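Local coordinates for esterase family protein (Staphylococcus aureus, PDB 6VH9) that is a serine esterase of the alpha/beta-hydrolase fold that probably hydrolyses S-formylglutathione to formate and glutathione, at residues 23-28 with 71-76. Residues are numbered along the deposited sequence; the frame is centred on the assembly and turned at random.
Sequences VILPED and KLAVIM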
ATOM      1  N   VAL A  23      -1.722  -5.470   9.397  1.00 21.10           N
ATOM      2  CA  VAL A  23      -2.241  -6.692  10.002  1.00 22.03           C
ATOM      3  C   VAL A  23      -1.775  -7.892   9.188  1.00 22.19           C
ATOM      4  O   VAL A  23      -1.862  -7.890   7.952  1.00 25.35           O
ATOM      5  CB  VAL A  23      -3.781  -6.677  10.100  1.00 22.16           C
ATOM      6  CG1 VAL A  23      -4.319  -8.051  10.542  1.00 24.98           C
ATOM      7  CG2 VAL A  23      -4.240  -5.593  11.098  1.00 25.90           C
ATOM      8  N   ILE A  24      -1.257  -8.907   9.875  1.00 21.17           N
ATOM      9  CA  ILE A  24      -1.029 -10.222   9.280  1.00 20.16           C
ATOM     10  C   ILE A  24      -2.171 -11.120   9.729  1.00 23.21           C
ATOM     11  O   ILE A  24      -2.402 -11.275  10.934  1.00 22.63           O
ATOM     12  CB  ILE A  24       0.326 -10.815   9.695  1.00 24.05           C
ATOM     13  CG1 ILE A  24       1.481 -10.014   9.097  1.00 30.05           C
ATOM     14  CG2 ILE A  24       0.430 -12.270   9.233  1.00 29.27           C
ATOM     15  CD1 ILE A  24       2.821 -10.272   9.805  1.00 26.11           C
ATOM     16  N   LEU A  25      -2.889 -11.712   8.770  1.00 23.58           N
ATOM     17  CA  LEU A  25      -4.051 -12.555   9.053  1.00 21.92           C
ATOM     18  C   LEU A  25      -3.838 -13.893   8.357  1.00 26.56           C
ATOM     19  O   LEU A  25      -4.145 -14.041   7.164  1.00 28.93           O
ATOM     20  CB  LEU A  25      -5.343 -11.880   8.592  1.00 24.06           C
ATOM     21  CG  LEU A  25      -6.648 -12.470   9.120  1.00 25.41           C
ATOM     22  CD1 LEU A  25      -6.836 -12.105  10.607  1.00 24.75           C
ATOM     23  CD2 LEU A  25      -7.829 -11.962   8.299  1.00 27.91           C
ATOM     24  N   PRO A  26      -3.288 -14.884   9.063  1.00 25.85           N
ATOM     25  CA  PRO A  26      -3.050 -16.188   8.440  1.00 22.83           C
ATOM     26  C   PRO A  26      -4.357 -16.792   7.949  1.00 31.30           C
ATOM     27  O   PRO A  26      -5.437 -16.512   8.476  1.00 33.01           O
ATOM     28  CB  PRO A  26      -2.441 -17.017   9.578  1.00 26.60           C
ATOM     29  CG  PRO A  26      -1.819 -16.003  10.476  1.00 27.63           C
ATOM     30  CD  PRO A  26      -2.746 -14.826  10.433  1.00 28.83           C
ATOM     31  N   GLU A  27      -4.257 -17.609   6.919  1.00 30.48           N
ATOM     32  CA  GLU A  27      -5.462 -18.171   6.336  1.00 35.61           C
ATOM     33  C   GLU A  27      -5.886 -19.435   7.081  1.00 41.93           C
ATOM     34  O   GLU A  27      -5.061 -20.193   7.600  1.00 46.57           O
ATOM     35  CB  GLU A  27      -5.256 -18.459   4.846  1.00 41.34           C
ATOM     36  CG  GLU A  27      -5.151 -17.188   3.983  1.00 44.85           C
ATOM     37  CD  GLU A  27      -4.789 -17.498   2.532  1.00 46.32           C
ATOM     38  OE1 GLU A  27      -5.158 -18.585   2.059  1.00 49.47           O
ATOM     39  OE2 GLU A  27      -4.124 -16.673   1.878  1.00 52.01           O
ATOM     40  N   ASP A  28      -7.197 -19.624   7.168  1.00 44.26           N
ATOM     41  CA  ASP A  28      -7.813 -20.825   7.709  1.00 39.75           C
ATOM     42  C   ASP A  28      -8.894 -21.263   6.734  1.00 37.76           C
ATOM     43  O   ASP A  28      -9.553 -20.421   6.116  1.00 34.32           O
ATOM     44  CB  ASP A  28      -8.409 -20.552   9.108  1.00 43.15           C
ATOM     45  CG  ASP A  28      -9.004 -21.790   9.745  1.00 55.54           C
ATOM     46  OD1 ASP A  28      -8.243 -22.566  10.355  1.00 58.74           O
ATOM     47  OD2 ASP A  28     -10.234 -21.993   9.631  1.00 55.44           O
ATOM     48  N   LYS A  71      -0.061 -19.823  12.693  1.00 32.06           N
ATOM     49  CA  LYS A  71      -1.453 -19.376  12.646  1.00 31.43           C
ATOM     50  C   LYS A  71      -1.699 -18.188  13.571  1.00 34.33           C
ATOM     51  O   LYS A  71      -2.749 -18.082  14.208  1.00 35.10           O
ATOM     52  CB  LYS A  71      -2.387 -20.531  13.026  1.00 37.04           C
ATOM     53  CG  LYS A  71      -3.023 -21.310  11.903  1.00 53.72           C
ATOM     54  CD  LYS A  71      -4.358 -21.844  12.413  1.00 56.39           C
ATOM     55  CE  LYS A  71      -5.429 -21.814  11.361  1.00 52.74           C
ATOM     56  NZ  LYS A  71      -5.109 -22.752  10.258  1.00 59.75           N
ATOM     57  N   LEU A  72      -0.743 -17.268  13.625  1.00 29.69           N
ATOM     58  CA  LEU A  72      -0.797 -16.152  14.564  1.00 26.70           C
ATOM     59  C   LEU A  72      -1.118 -14.867  13.809  1.00 24.82           C
ATOM     60  O   LEU A  72      -0.354 -14.452  12.934  1.00 28.42           O
ATOM     61  CB  LEU A  72       0.534 -16.026  15.310  1.00 27.13           C
ATOM     62  CG  LEU A  72       0.674 -14.879  16.318  1.00 28.61           C
ATOM     63  CD1 LEU A  72      -0.249 -15.126  17.506  1.00 31.47           C
ATOM     64  CD2 LEU A  72       2.137 -14.726  16.796  1.00 28.25           C
ATOM     65  N   ALA A  73      -2.248 -14.249  14.135  1.00 26.87           N
ATOM     66  CA  ALA A  73      -2.513 -12.905  13.637  1.00 23.43           C
ATOM     67  C   ALA A  73      -1.614 -11.896  14.345  1.00 22.18           C
ATOM     68  O   ALA A  73      -1.366 -12.000  15.548  1.00 24.66           O
ATOM     69  CB  ALA A  73      -3.978 -12.537  13.843  1.00 26.21           C
ATOM     70  N   VAL A  74      -1.141 -10.898  13.605  1.00 23.85           N
ATOM     71  CA  VAL A  74      -0.242  -9.884  14.157  1.00 23.33           C
ATOM     72  C   VAL A  74      -0.773  -8.502  13.805  1.00 23.78           C
ATOM     73  O   VAL A  74      -1.057  -8.213  12.639  1.00 23.64           O
ATOM     74  CB  VAL A  74       1.207 -10.058  13.659  1.00 21.88           C
ATOM     75  CG1 VAL A  74       2.131  -9.045  14.338  1.00 22.24           C
ATOM     76  CG2 VAL A  74       1.717 -11.486  13.932  1.00 23.19           C
ATOM     77  N   ILE A  75      -0.870  -7.640  14.812  1.00 20.80           N
ATOM     78  CA  ILE A  75      -1.397  -6.289  14.669  1.00 21.43           C
ATOM     79  C   ILE A  75      -0.234  -5.329  14.888  1.00 25.31           C
ATOM     80  O   ILE A  75       0.390  -5.336  15.959  1.00 25.10           O
ATOM     81  CB  ILE A  75      -2.519  -6.024  15.685  1.00 24.03           C
ATOM     82  CG1 ILE A  75      -3.495  -7.214  15.750  1.00 22.69           C
ATOM     83  CG2 ILE A  75      -3.221  -4.706  15.390  1.00 22.83           C
ATOM     84  CD1 ILE A  75      -4.224  -7.497  14.443  1.00 22.94           C
ATOM     85  N   MET A  76       0.052  -4.491  13.899  1.00 22.01           N
ATOM     86  CA  MET A  76       1.217  -3.606  13.980  1.00 23.02           C
ATOM     87  C   MET A  76       0.792  -2.153  13.839  1.00 23.91           C
ATOM     88  O   MET A  76       0.649  -1.649  12.711  1.00 23.60           O
ATOM     89  CB  MET A  76       2.259  -3.972  12.922  1.00 23.70           C
ATOM     90  CG  MET A  76       3.022  -5.242  13.288  1.00 23.28           C
ATOM     91  SD  MET A  76       3.674  -6.176  11.885  1.00 25.69           S
ATOM     92  CE  MET A  76       2.149  -6.685  11.066  1.00 22.62           C
TER
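Ile24 sets its CG1-CD1 arm slantwise against the Met76 methyl, with Ile24 CD1 3.9 Å from Met76 CE. With Ile24 CG1 anti to its carbonyl carbon (chi1 -68°), the arm lies within reach of Met76 CE, and the Met76 chain bends at its last torsion to bring CE in. Ile24 also runs alongside Val74, and helix 63-69 covers this face. On the other face Val23 and Ile75 lie side by side; Ile75 CD1 rests 3.8 Å from Val23 CG2, and strand 3-12 packs against Val23. The backbones are antiparallel. Ile24 and Val74 form a hydrogen-bonded pair: Ile24 N to Val74 O is 2.9 Å and Val74 N to Ile24 O 3.0 Å. Val23 CA and Ala73 CA add CA-H...O contacts to the same two carbonyls. Pro26 then brings its ring onto the backbone of Lys71 and Leu72, Pro26 CG 3.3 Å from Leu72 O. The Pro26 nitrogen has no hydrogen to give, and the buried Leu72 O has no polar partner in the model. Past the ring, Lys71, which closes a Schellman motif after helix 63-69, makes a salt bridge to Asp28, Lys71 NZ to Asp28 OD1 3.1 Å. Asp28 OD2 is hydrogen-bonded to Ser30 OG. The pairing thus joins the antiparallel edge of the sheet to its parallel part through an apolar body, with its one salt bridge at the partly exposed end.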